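Local structure of DUF3809 domain-containing protein (Deinococcus radiodurans, 3NQN) at residues Q47-L52 against P65-I70; S94-A99 against A108-A113; S9-H14 against E104-F109; F24-A29 against Q75-R80. The protein is of unknown function but binds calcium ions and belongs to a family grouped with the Bet v 1-like proteins. All coordinates share one frame; numbering follows the deposited sequence.

Interaction 1 (Q47-L52 against P65-I70); sequences QVWGEL and PFRSEI
Gln47 opens this antiparallel beta hairpin, strand 47-56 against strand 60-73 of the seven-stranded sheet, by reaching across to Arg67. The extended chain beyond CG carries the amide oxygen to the edge of the guanidinium: Arg67 NE is 2.7 Å from Gln47 OE1, and its N-H meets the oxygen almost head-on to the C=O bond, with amide and guanidinium planes 73° apart. Val48 forms a hydrogen-bonded pair with Ser68 through two straight backbone bonds. On the opposite face from Gln47, in the conformer described, Val48 CG2 meets Ile70 CD1 at 3.5 Å; branched aliphatic side chains suit this apolar face, where Val48 is buried and Pro28 adds cover.

Trp49 returns to the Gln47 face, where the guanidinium of Arg67 lies flat on the indole, planes 8° apart. Arg67 CZ lies over the face of the six-membered ring, 3.9 Å from its centroid, a cation-pi contact. One flat cation thus uses a face for Trp49 and an edge for Gln47, which should restrict its rotation. Gly50 pairs with Phe66 and, lacking a side chain, lets the Phe66 ring lie over the backbone at Gly50 N. Glu51 turns to Arg39 in a salt bridge, with a bound calcium about 6 Å from its side chain. Leu52 leans toward helix 122-153 and meets the Phe66 ring obliquely, its CD1 3.6 Å from Phe66 CD2.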
loop_
_atom_site.group_PDB
_atom_site.type_symbol
_atom_site.label_atom_id
_atom_site.label_comp_id
_atom_site.label_asym_id
_atom_site.label_seq_id
_atom_site.Cartn_x
_atom_site.Cartn_y
_atom_site.Cartn_z
ATOM N N GLN A 47 18.954 4.274 7.978
ATOM C CA GLN A 47 18.396 3.939 6.706
ATOM C C GLN A 47 17.354 4.964 6.311
ATOM O O GLN A 47 16.853 5.718 7.147
ATOM C CB GLN A 47 17.766 2.541 6.756
ATOM C CG GLN A 47 18.743 1.462 7.192
ATOM C CD GLN A 47 18.129 0.074 7.236
ATOM O OE1 GLN A 47 16.915 -0.094 7.099
ATOM N NE2 GLN A 47 18.972 -0.929 7.439
ATOM N N VAL A 48 17.077 5.012 5.022
ATOM C CA VAL A 48 16.042 5.868 4.466
ATOM C C VAL A 48 15.059 4.966 3.724
ATOM O O VAL A 48 15.468 3.967 3.096
ATOM C CB VAL A 48 16.639 6.922 3.485
ATOM C CG1 VAL A 48 15.529 7.735 2.815
ATOM C CG2 VAL A 48 17.623 7.851 4.221
ATOM N N TRP A 49 13.775 5.278 3.811
ATOM C CA TRP A 49 12.760 4.473 3.128
ATOM C C TRP A 49 11.568 5.297 2.661
ATOM O O TRP A 49 11.365 6.440 3.094
ATOM C CB TRP A 49 12.294 3.306 4.006
ATOM C CG TRP A 49 11.682 3.712 5.323
ATOM C CD1 TRP A 49 10.353 3.911 5.591
ATOM C CD2 TRP A 49 12.377 3.941 6.553
ATOM N NE1 TRP A 49 10.182 4.264 6.914
ATOM C CE2 TRP A 49 11.407 4.290 7.526
ATOM C CE3 TRP A 49 13.726 3.900 6.927
ATOM C CZ2 TRP A 49 11.746 4.582 8.845
ATOM C CZ3 TRP A 49 14.060 4.197 8.239
ATOM C CH2 TRP A 49 13.073 4.533 9.184
ATOM N N GLY A 50 10.783 4.704 1.771
ATOM C CA GLY A 50 9.640 5.372 1.202
ATOM C C GLY A 50 9.048 4.524 0.112
ATOM O O GLY A 50 9.229 3.309 0.102
ATOM N N GLU A 51 8.369 5.160 -0.832
ATOM C CA GLU A 51 7.738 4.422 -1.914
ATOM C C GLU A 51 7.584 5.278 -3.157
ATOM O O GLU A 51 7.510 6.499 -3.075
ATOM C CB GLU A 51 6.365 3.877 -1.442
ATOM C CG GLU A 51 5.411 4.962 -0.960
ATOM C CD GLU A 51 4.273 4.448 -0.063
ATOM O OE1 GLU A 51 4.283 3.266 0.359
ATOM O OE2 GLU A 51 3.382 5.255 0.241
ATOM N N LEU A 52 7.637 4.633 -4.312
ATOM C CA LEU A 52 7.332 5.273 -5.566
ATOM C C LEU A 52 5.974 4.779 -6.000
ATOM O O LEU A 52 5.596 3.637 -5.689
ATOM C CB LEU A 52 8.362 4.923 -6.643
ATOM C CG LEU A 52 9.798 5.422 -6.470
ATOM C CD1 LEU A 52 10.413 4.785 -5.246
ATOM C CD2 LEU A 52 10.632 5.096 -7.729
ATOM N N PRO A 65 7.704 -0.073 -2.472
ATOM C CA PRO A 65 8.583 0.438 -1.453
ATOM C C PRO A 65 10.065 0.363 -1.843
ATOM O O PRO A 65 10.439 -0.346 -2.795
ATOM C CB PRO A 65 8.295 -0.477 -0.264
ATOM C CG PRO A 65 7.905 -1.766 -0.882
ATOM C CD PRO A 65 7.187 -1.417 -2.139
ATOM N N PHE A 66 10.868 1.162 -1.157
ATOM C CA PHE A 66 12.316 1.057 -1.206
ATOM C C PHE A 66 12.823 1.330 0.186
ATOM O O PHE A 66 12.136 1.966 1.003
ATOM C CB PHE A 66 12.945 2.054 -2.181
ATOM C CG PHE A 66 12.934 3.494 -1.688
ATOM C CD1 PHE A 66 13.988 3.994 -0.916
ATOM C CD2 PHE A 66 11.898 4.341 -2.014
ATOM C CE1 PHE A 66 13.979 5.299 -0.467
ATOM C CE2 PHE A 66 11.885 5.645 -1.557
ATOM C CZ PHE A 66 12.933 6.118 -0.774
ATOM N N ARG A 67 14.019 0.832 0.455
ATOM C CA ARG A 67 14.710 1.081 1.686
ATOM C C ARG A 67 16.208 1.020 1.364
ATOM O O ARG A 67 16.688 0.054 0.733
ATOM C CB ARG A 67 14.335 0.039 2.729
ATOM C CG ARG A 67 14.738 0.393 4.144
ATOM C CD ARG A 67 14.101 -0.580 5.170
ATOM N NE ARG A 67 14.226 -0.083 6.549
ATOM C CZ ARG A 67 13.219 0.403 7.292
ATOM N NH1 ARG A 67 11.970 0.461 6.817
ATOM N NH2 ARG A 67 13.463 0.826 8.524
ATOM N N SER A 68 16.936 2.039 1.780
ATOM C CA SER A 68 18.359 2.126 1.503
ATOM C C SER A 68 19.171 2.483 2.753
ATOM O O SER A 68 18.728 3.241 3.604
ATOM C CB SER A 68 18.622 3.161 0.433
ATOM O OG SER A 68 17.963 2.842 -0.790
ATOM N N GLU A 69 20.374 1.945 2.815
ATOM C CA GLU A 69 21.310 2.205 3.899
ATOM C C GLU A 69 22.051 3.502 3.613
ATOM O O GLU A 69 22.463 3.756 2.467
ATOM C CB GLU A 69 22.305 1.040 3.984
ATOM C CG GLU A 69 23.384 1.180 5.044
ATOM C CD GLU A 69 24.450 0.091 4.930
ATOM O OE1 GLU A 69 24.412 -0.682 3.939
ATOM O OE2 GLU A 69 25.333 0.022 5.817
ATOM N N ILE A 70 22.193 4.342 4.638
ATOM C CA ILE A 70 22.937 5.594 4.507
ATOM C C ILE A 70 24.387 5.308 4.874
ATOM O O ILE A 70 24.664 4.771 5.944
ATOM C CB ILE A 70 22.415 6.670 5.471
ATOM C CG1 ILE A 70 20.927 6.924 5.255
ATOM C CG2 ILE A 70 23.207 7.970 5.306
ATOM C CD1 ILE A 70 20.294 7.693 6.424
#

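Interaction 2 (S94-A99 against A108-A113); sequences SGQATA and AFQFQA
Gln96 and Gln110 join their amides in a closed ring of two hydrogen bonds, each group giving one N-H and accepting one. Gln96 NE2 lies 2.9 Å from Gln110 OE1, and Gln110 NE2 lies 3.0 Å from Gln96 OE1. Both bonds meet a lone pair in the carbonyl plane, with C=O...N angles close to 120°, and the two amide planes are only 8° apart. Matching bends bring this about: chi2 is near 80° in both residues, folding each chain over the sheet instead of letting it run straight out. Glutamine suits both places because one flat end group offers a donor and an acceptor side by side.

Beneath the amides the backbones form an antiparallel ladder, in which Ser94 with Gln110 and Gln96 with Ala108 are hydrogen-bonded pairs. A water hydrogen-bonded to Ser94 OG (2.7 Å, in the conformer described) donates a weak bond to Gln110 O. Ala108 is small enough to accommodate the folded Gln96, whose OE1 comes 3.5 Å from Ala108 CB. On the other face, Gly95 opposes Phe109 in a non-hydrogen-bonded pair; the ring of Phe109 comes obliquely against Gly95 CA, its CD1 at 3.8 Å, and glycine suits the place because a side chain would collide with the ring.

The segments belong to the hairpin of strands 90-99 and 104-114. Strand 76-81 flanks it through Gly95 and Leu79, strand 5-13 borders it on the other side, and the Phe109 face packs against helix 122-153 at Leu147.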
loop_
_atom_site.group_PDB
_atom_site.type_symbol
_atom_site.label_atom_id
_atom_site.label_comp_id
_atom_site.label_asym_id
_atom_site.label_seq_id
_atom_site.Cartn_x
_atom_site.Cartn_y
_atom_site.Cartn_z
ATOM N N SER A 94 19.615 3.868 -5.296
ATOM C CA SER A 94 21.036 4.059 -4.994
ATOM C C SER A 94 21.405 5.494 -5.308
ATOM O O SER A 94 20.799 6.112 -6.164
ATOM C CB SER A 94 21.906 3.135 -5.842
ATOM O OG SER A 94 21.468 1.798 -5.800
ATOM N N GLY A 95 22.393 6.016 -4.596
ATOM C CA GLY A 95 22.868 7.367 -4.833
ATOM C C GLY A 95 24.233 7.620 -4.231
ATOM O O GLY A 95 24.632 6.980 -3.221
ATOM N N GLN A 96 24.983 8.505 -4.874
ATOM C CA GLN A 96 26.278 8.904 -4.390
ATOM C C GLN A 96 26.372 10.422 -4.490
ATOM O O GLN A 96 25.907 11.026 -5.472
ATOM C CB GLN A 96 27.415 8.251 -5.191
ATOM C CG GLN A 96 27.312 6.698 -5.380
ATOM C CD GLN A 96 26.340 6.305 -6.492
ATOM O OE1 GLN A 96 26.318 6.920 -7.544
ATOM N NE2 GLN A 96 25.548 5.243 -6.257
ATOM N N ALA A 97 26.957 11.037 -3.467
ATOM C CA ALA A 97 27.089 12.481 -3.408
ATOM C C ALA A 97 28.456 12.867 -2.885
ATOM O O ALA A 97 28.965 12.272 -1.911
ATOM C CB ALA A 97 25.989 13.091 -2.506
ATOM N N THR A 98 29.051 13.879 -3.503
ATOM C CA THR A 98 30.329 14.399 -3.024
ATOM C C THR A 98 30.233 15.918 -2.906
ATOM O O THR A 98 29.468 16.549 -3.618
ATOM C CB THR A 98 31.475 14.056 -3.962
ATOM O OG1 THR A 98 31.244 14.681 -5.228
ATOM C CG2 THR A 98 31.593 12.552 -4.144
ATOM N N ALA A 99 30.966 16.469 -1.944
ATOM C CA ALA A 99 31.058 17.913 -1.729
ATOM C C ALA A 99 32.526 18.271 -1.840
ATOM O O ALA A 99 33.394 17.582 -1.274
ATOM C CB ALA A 99 30.529 18.286 -0.370
ATOM N N ALA A 108 24.789 11.532 -8.179
ATOM C CA ALA A 108 24.409 10.508 -9.123
ATOM C C ALA A 108 23.397 9.596 -8.408
ATOM O O ALA A 108 23.653 9.139 -7.272
ATOM C CB ALA A 108 25.628 9.691 -9.565
ATOM N N PHE A 109 22.259 9.364 -9.045
ATOM C CA PHE A 109 21.234 8.454 -8.517
ATOM C C PHE A 109 20.896 7.393 -9.512
ATOM O O PHE A 109 20.890 7.649 -10.720
ATOM C CB PHE A 109 19.973 9.213 -8.167
ATOM C CG PHE A 109 20.124 10.096 -6.981
ATOM C CD1 PHE A 109 19.902 9.601 -5.706
ATOM C CD2 PHE A 109 20.554 11.404 -7.126
ATOM C CE1 PHE A 109 20.078 10.390 -4.600
ATOM C CE2 PHE A 109 20.723 12.208 -6.017
ATOM C CZ PHE A 109 20.487 11.689 -4.744
ATOM N N GLN A 110 20.644 6.180 -9.019
ATOM C CA GLN A 110 20.215 5.065 -9.892
ATOM C C GLN A 110 18.994 4.384 -9.263
ATOM O O GLN A 110 18.897 4.265 -8.036
ATOM C CB GLN A 110 21.344 4.045 -10.129
ATOM C CG GLN A 110 22.705 4.651 -10.548
ATOM C CD GLN A 110 23.516 5.180 -9.369
ATOM O OE1 GLN A 110 23.525 4.594 -8.300
ATOM N NE2 GLN A 110 24.207 6.287 -9.575
ATOM N N PHE A 111 18.026 4.027 -10.113
ATOM C CA PHE A 111 16.807 3.374 -9.679
ATOM C C PHE A 111 16.600 2.133 -10.485
ATOM O O PHE A 111 16.820 2.130 -11.697
ATOM C CB PHE A 111 15.589 4.276 -9.901
ATOM C CG PHE A 111 15.639 5.547 -9.162
ATOM C CD1 PHE A 111 16.282 6.661 -9.711
ATOM C CD2 PHE A 111 15.006 5.678 -7.941
ATOM C CE1 PHE A 111 16.308 7.854 -9.037
ATOM C CE2 PHE A 111 15.022 6.870 -7.270
ATOM C CZ PHE A 111 15.679 7.969 -7.819
ATOM N N GLN A 112 16.180 1.065 -9.814
ATOM C CA GLN A 112 15.868 -0.185 -10.481
ATOM C C GLN A 112 14.535 -0.704 -9.913
ATOM O O GLN A 112 14.366 -0.794 -8.706
ATOM C CB GLN A 112 17.003 -1.205 -10.259
ATOM C CG GLN A 112 16.716 -2.633 -10.777
ATOM C CD GLN A 112 16.995 -2.805 -12.260
ATOM O OE1 GLN A 112 17.911 -2.193 -12.809
ATOM N NE2 GLN A 112 16.233 -3.679 -12.906
ATOM N N ALA A 113 13.575 -0.977 -10.787
ATOM C CA ALA A 113 12.296 -1.544 -10.352
ATOM C C ALA A 113 12.440 -3.054 -10.445
ATOM O O ALA A 113 12.953 -3.560 -11.422
ATOM C CB ALA A 113 11.154 -1.062 -11.228
HETATM O O HOH W 1 19.595 1.135 -7.568
#

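Interaction 3 (S9-H14 against E104-F109); sequences SFTLRH and EMAFAF
Phe10 and Phe107 form the dense part of this antiparallel contact between strands far apart in the sequence. The CB of Phe107 sits over one face of the Phe10 ring, 3.8 Å from its centroid, in a CH-pi contact. The two rings are near parallel, with planes at 20°, yet slid so far apart that they barely overlap; Phe10 CE2 meets Phe107 CD2 at 3.5 Å. In Phe10, chi1 of 59° places CG between the backbone N and the carbonyl carbon, turning a ring face to Phe107 CB. Its CE1 also approaches the edge of Phe109. Farther along, Met105, present as selenomethionine, bends at chi3 and brings its CE to 4.0 Å from Leu12 CB, with the selenium at the edge of the His14 ring; the unbranched chain of methionine suits a place with two such partners.

The other face is polar and more open. Here Ser9 and Thr11 are exposed, opposite the small Ala108 and Ala106, and Ser9 OG turns to Glu7. The side-chain polar link on this face, in the conformers described, is the salt bridge of Arg13 NH1 to Glu104 OE2 at 2.7 Å. Glu104 OE2 lies in the guanidinium plane, at its edge, but is approached on its anti side and out of the carboxylate plane; the two planes are 66° apart.

The hydrogen-bonded pairs Phe10-Phe107 and Leu12-Met105 zip the two backbones together. Strand 5-13 is the outermost strand on this side of the sheet within the chain; its aromatic face lies under helix 122-153 at Pro148 and Leu151, while helix 18-26 covers Met105 and His14.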
loop_
_atom_site.group_PDB
_atom_site.type_symbol
_atom_site.label_atom_id
_atom_site.label_comp_id
_atom_site.label_asym_id
_atom_site.label_seq_id
_atom_site.Cartn_x
_atom_site.Cartn_y
_atom_site.Cartn_z
ATOM N N SER A 9 22.347 12.186 -13.067
ATOM C CA SER A 9 23.546 12.762 -12.495
ATOM C C SER A 9 23.584 14.259 -12.758
ATOM O O SER A 9 23.126 14.739 -13.804
ATOM C CB SER A 9 24.807 12.063 -13.009
ATOM O OG SER A 9 24.762 11.871 -14.404
ATOM N N PHE A 10 24.102 15.000 -11.791
ATOM C CA PHE A 10 24.099 16.450 -11.886
ATOM C C PHE A 10 24.949 17.075 -10.807
ATOM O O PHE A 10 25.302 16.427 -9.817
ATOM C CB PHE A 10 22.652 16.977 -11.784
ATOM C CG PHE A 10 21.954 16.600 -10.503
ATOM C CD1 PHE A 10 21.310 15.366 -10.388
ATOM C CD2 PHE A 10 21.937 17.465 -9.422
ATOM C CE1 PHE A 10 20.682 15.000 -9.210
ATOM C CE2 PHE A 10 21.310 17.096 -8.233
ATOM C CZ PHE A 10 20.671 15.873 -8.133
ATOM N N THR A 11 25.252 18.346 -10.998
ATOM C CA THR A 11 26.042 19.117 -10.041
ATOM C C THR A 11 25.250 20.318 -9.571
ATOM O O THR A 11 24.421 20.818 -10.290
ATOM C CB THR A 11 27.384 19.590 -10.645
ATOM O OG1 THR A 11 27.151 20.261 -11.893
ATOM C CG2 THR A 11 28.319 18.416 -10.862
ATOM N N LEU A 12 25.509 20.738 -8.335
ATOM C CA LEU A 12 24.875 21.920 -7.720
ATOM C C LEU A 12 25.846 22.508 -6.737
ATOM O O LEU A 12 26.542 21.773 -6.046
ATOM C CB LEU A 12 23.639 21.532 -6.903
ATOM C CG LEU A 12 22.394 21.019 -7.573
ATOM C CD1 LEU A 12 21.377 20.634 -6.493
ATOM C CD2 LEU A 12 21.823 22.091 -8.515
ATOM N N ARG A 13 25.847 23.826 -6.612
ATOM C CA ARG A 13 26.704 24.495 -5.653
ATOM C C ARG A 13 25.934 24.835 -4.381
ATOM O O ARG A 13 24.834 25.382 -4.436
ATOM C CB ARG A 13 27.299 25.766 -6.261
ATOM C CG ARG A 13 28.142 26.588 -5.282
ATOM C CD ARG A 13 29.287 27.264 -5.996
ATOM N NE ARG A 13 29.964 28.249 -5.163
ATOM C CZ ARG A 13 31.264 28.502 -5.234
ATOM N NH1 ARG A 13 32.029 27.787 -6.044
ATOM N NH2 ARG A 13 31.808 29.430 -4.456
ATOM N N HIS A 14 26.498 24.484 -3.234
ATOM C CA HIS A 14 25.881 24.862 -1.974
ATOM C C HIS A 14 26.360 26.289 -1.698
ATOM O O HIS A 14 27.545 26.525 -1.653
ATOM C CB HIS A 14 26.317 23.925 -0.833
ATOM C CG HIS A 14 25.496 24.074 0.410
ATOM N ND1 HIS A 14 25.471 25.237 1.154
ATOM C CD2 HIS A 14 24.673 23.207 1.042
ATOM C CE1 HIS A 14 24.656 25.080 2.180
ATOM N NE2 HIS A 14 24.164 23.858 2.140
ATOM N N GLU A 104 30.921 22.932 -4.059
ATOM C CA GLU A 104 30.480 22.283 -5.285
ATOM C C GLU A 104 30.050 20.839 -4.977
ATOM O O GLU A 104 30.854 20.049 -4.490
ATOM C CB GLU A 104 31.624 22.279 -6.307
ATOM C CG GLU A 104 32.141 23.680 -6.707
ATOM C CD GLU A 104 31.122 24.481 -7.502
ATOM O OE1 GLU A 104 30.153 23.877 -7.997
ATOM O OE2 GLU A 104 31.299 25.712 -7.646
HETATM N N MSE A 105 28.795 20.505 -5.250
HETATM C CA MSE A 105 28.295 19.157 -5.002
HETATM C C MSE A 105 28.027 18.407 -6.306
HETATM O O MSE A 105 27.614 18.997 -7.297
HETATM C CB MSE A 105 27.013 19.206 -4.166
HETATM C CG MSE A 105 27.211 19.850 -2.787
HETATM SE SE MSE A 105 25.588 19.993 -1.814
HETATM C CE MSE A 105 24.521 21.136 -2.991
ATOM N N ALA A 106 28.293 17.108 -6.282
ATOM C CA ALA A 106 28.019 16.215 -7.401
ATOM C C ALA A 106 27.104 15.122 -6.890
ATOM O O ALA A 106 27.336 14.557 -5.811
ATOM C CB ALA A 106 29.329 15.596 -7.959
ATOM N N PHE A 107 26.071 14.818 -7.671
ATOM C CA PHE A 107 25.128 13.770 -7.343
ATOM C C PHE A 107 24.980 12.809 -8.510
ATOM O O PHE A 107 25.048 13.215 -9.668
ATOM C CB PHE A 107 23.754 14.379 -7.047
ATOM C CG PHE A 107 23.735 15.288 -5.862
ATOM C CD1 PHE A 107 23.467 14.787 -4.600
ATOM C CD2 PHE A 107 23.972 16.661 -6.008
ATOM C CE1 PHE A 107 23.463 15.629 -3.482
ATOM C CE2 PHE A 107 23.957 17.501 -4.908
ATOM C CZ PHE A 107 23.700 16.986 -3.641
ATOM N N ALA A 108 24.789 11.532 -8.179
ATOM C CA ALA A 108 24.409 10.508 -9.123
ATOM C C ALA A 108 23.397 9.596 -8.408
ATOM O O ALA A 108 23.653 9.139 -7.272
ATOM C CB ALA A 108 25.628 9.691 -9.565
ATOM N N PHE A 109 22.259 9.364 -9.045
ATOM C CA PHE A 109 21.234 8.454 -8.517
ATOM C C PHE A 109 20.896 7.393 -9.512
ATOM O O PHE A 109 20.890 7.649 -10.720
ATOM C CB PHE A 109 19.973 9.213 -8.167
ATOM C CG PHE A 109 20.124 10.096 -6.981
ATOM C CD1 PHE A 109 19.902 9.601 -5.706
ATOM C CD2 PHE A 109 20.554 11.404 -7.126
ATOM C CE1 PHE A 109 20.078 10.390 -4.600
ATOM C CE2 PHE A 109 20.723 12.208 -6.017
ATOM C CZ PHE A 109 20.487 11.689 -4.744
#

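Interaction 4 (F24-A29 against Q75-R80); sequences FVREPA and QGAELR
Arg26 has the most surface covered here, and it spends it on the backbone of Gly76. Its chain is extended from CG to NE and runs alongside the start of strand 76-81, the hydrocarbon part passing the glycine carbonyl before the charged end arrives. Arg26 NE donates to Gly76 O at 3.0 Å, with an N-H...O angle of 159°. The oxygen lies near the guanidinium plane, at its edge, while the nitrogen is tilted from the carbonyl plane. Arg26 NH2 holds Thr73 O as well, so one guanidinium spans the turn between strands 60-73 and 76-81; two bonds from a single flat group should limit its rotation.

Gly76 suits its place through its backbone, since phi 169° with psi -116° is a conformation open essentially to glycine alone. Val25 CG2 lies 3.7 Å from Gly76 CA. Ala77 is the next point of contact: its methyl points toward the helix and meets Val25 O at 3.5 Å, with Arg26 CG 4.0 Å from Ala77 CB. A short side chain lets helix 18-26 approach the strand, and Val25 continues inward to Ala97 and Phe107.

Val25 O also bonds a methylpentanediol, probably from the crystallisation liquor. Helix 18-26 packs on one face of the antiparallel sheet, a helix-on-sheet contact consistent with the helix-grip layout of Bet v 1-like folds.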
loop_
_atom_site.group_PDB
_atom_site.type_symbol
_atom_site.label_atom_id
_atom_site.label_comp_id
_atom_site.label_asym_id
_atom_site.label_seq_id
_atom_site.Cartn_x
_atom_site.Cartn_y
_atom_site.Cartn_z
ATOM N N PHE A 24 25.049 18.807 4.443
ATOM C CA PHE A 24 23.807 18.706 3.667
ATOM C C PHE A 24 23.649 17.317 3.010
ATOM O O PHE A 24 22.609 16.677 3.136
ATOM C CB PHE A 24 23.810 19.815 2.602
ATOM C CG PHE A 24 22.636 19.792 1.672
ATOM C CD1 PHE A 24 21.470 20.445 1.994
ATOM C CD2 PHE A 24 22.741 19.208 0.427
ATOM C CE1 PHE A 24 20.404 20.463 1.113
ATOM C CE2 PHE A 24 21.675 19.230 -0.460
ATOM C CZ PHE A 24 20.511 19.853 -0.106
ATOM N N VAL A 25 24.688 16.847 2.337
ATOM C CA VAL A 25 24.607 15.550 1.644
ATOM C C VAL A 25 24.603 14.373 2.602
ATOM O O VAL A 25 24.167 13.273 2.232
ATOM C CB VAL A 25 25.742 15.359 0.563
ATOM C CG1 VAL A 25 25.635 16.458 -0.543
ATOM C CG2 VAL A 25 27.101 15.348 1.205
ATOM N N ARG A 26 25.075 14.585 3.826
ATOM C CA ARG A 26 25.163 13.494 4.807
ATOM C C ARG A 26 23.912 13.317 5.632
ATOM O O ARG A 26 23.790 12.312 6.342
ATOM C CB ARG A 26 26.360 13.686 5.727
ATOM C CG ARG A 26 27.683 13.401 5.044
ATOM C CD ARG A 26 28.840 13.821 5.870
ATOM N NE ARG A 26 30.088 13.272 5.357
ATOM C CZ ARG A 26 31.298 13.671 5.739
ATOM N NH1 ARG A 26 31.437 14.635 6.640
ATOM N NH2 ARG A 26 32.374 13.101 5.222
ATOM N N GLU A 27 22.990 14.288 5.570
ATOM C CA GLU A 27 21.738 14.189 6.308
ATOM C C GLU A 27 20.562 14.139 5.329
ATOM O O GLU A 27 20.224 15.146 4.698
ATOM C CB GLU A 27 21.585 15.354 7.294
ATOM C CG GLU A 27 20.436 15.152 8.274
ATOM C CD GLU A 27 20.434 16.148 9.418
ATOM O OE1 GLU A 27 21.341 17.008 9.476
ATOM O OE2 GLU A 27 19.515 16.064 10.262
ATOM N N PRO A 28 19.935 12.950 5.188
ATOM C CA PRO A 28 18.857 12.804 4.224
ATOM C C PRO A 28 17.708 13.802 4.418
ATOM O O PRO A 28 17.148 14.267 3.446
ATOM C CB PRO A 28 18.369 11.354 4.441
ATOM C CG PRO A 28 18.890 10.946 5.725
ATOM C CD PRO A 28 20.130 11.722 5.980
ATOM N N ALA A 29 17.392 14.134 5.662
ATOM C CA ALA A 29 16.319 15.111 5.960
ATOM C C ALA A 29 16.626 16.497 5.375
ATOM O O ALA A 29 15.722 17.282 5.142
ATOM C CB ALA A 29 16.086 15.203 7.489
ATOM N N GLN A 75 34.058 12.218 1.296
ATOM C CA GLN A 75 33.642 13.408 0.529
ATOM C C GLN A 75 32.136 13.659 0.572
ATOM O O GLN A 75 31.642 14.586 -0.063
ATOM C CB GLN A 75 34.012 13.249 -0.939
ATOM C CG GLN A 75 35.422 12.892 -1.222
ATOM C CD GLN A 75 35.715 13.006 -2.685
ATOM O OE1 GLN A 75 35.735 12.007 -3.405
ATOM N NE2 GLN A 75 35.824 14.235 -3.166
ATOM N N GLY A 76 31.389 12.806 1.266
ATOM C CA GLY A 76 29.933 12.968 1.305
ATOM C C GLY A 76 29.190 11.790 1.906
ATOM O O GLY A 76 29.356 11.481 3.072
ATOM N N ALA A 77 28.377 11.134 1.091
ATOM C CA ALA A 77 27.556 10.027 1.556
ATOM C C ALA A 77 26.965 9.294 0.375
ATOM O O ALA A 77 26.886 9.841 -0.740
ATOM C CB ALA A 77 26.425 10.553 2.459
ATOM N N GLU A 78 26.529 8.064 0.621
ATOM C CA GLU A 78 25.829 7.263 -0.380
ATOM C C GLU A 78 24.561 6.682 0.205
ATOM O O GLU A 78 24.425 6.553 1.434
ATOM C CB GLU A 78 26.663 6.056 -0.799
ATOM C CG GLU A 78 27.929 6.339 -1.511
ATOM C CD GLU A 78 28.697 5.062 -1.801
ATOM O OE1 GLU A 78 28.066 4.055 -2.238
ATOM O OE2 GLU A 78 29.915 5.058 -1.601
ATOM N N LEU A 79 23.644 6.309 -0.687
ATOM C CA LEU A 79 22.541 5.409 -0.350
ATOM C C LEU A 79 22.826 4.102 -1.057
ATOM O O LEU A 79 23.100 4.083 -2.269
ATOM C CB LEU A 79 21.191 5.944 -0.836
ATOM C CG LEU A 79 20.682 7.232 -0.202
ATOM C CD1 LEU A 79 19.319 7.545 -0.740
ATOM C CD2 LEU A 79 20.649 7.128 1.330
ATOM N N ARG A 80 22.801 3.019 -0.302
ATOM C CA ARG A 80 22.968 1.687 -0.852
ATOM C C ARG A 80 21.694 0.874 -0.578
ATOM O O ARG A 80 21.275 0.757 0.547
ATOM C CB ARG A 80 24.182 1.026 -0.251
ATOM C CG ARG A 80 25.458 1.679 -0.689
ATOM C CD ARG A 80 26.668 1.000 -0.124
ATOM N NE ARG A 80 27.874 1.762 -0.432
ATOM C CZ ARG A 80 29.028 1.633 0.210
ATOM N NH1 ARG A 80 29.151 0.759 1.211
ATOM N NH2 ARG A 80 30.062 2.373 -0.144
#

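All four contacts belong to one antiparallel sheet and the helices on its face. Interactions 1 and 2 are hairpins between chain neighbours, whereas interaction 3 brings the first strand to 104-114, which it shares with interaction 2 through Ala108 and Phe109. Interaction 4, helix to strand, is a small buried contact that touches the other three, through Pro28, Ala97 and Phe107 among others. Interactions 1 to 3 are partly buried, and interaction 3 has the exposed Ser9, Thr11 and Arg13. Chemistry follows the face: aromatic and aliphatic groups turn to the helices, while the other side carries a stacked arginine in interaction 1, paired amides in interaction 2 and a salt bridge at the outermost strand of interaction 3.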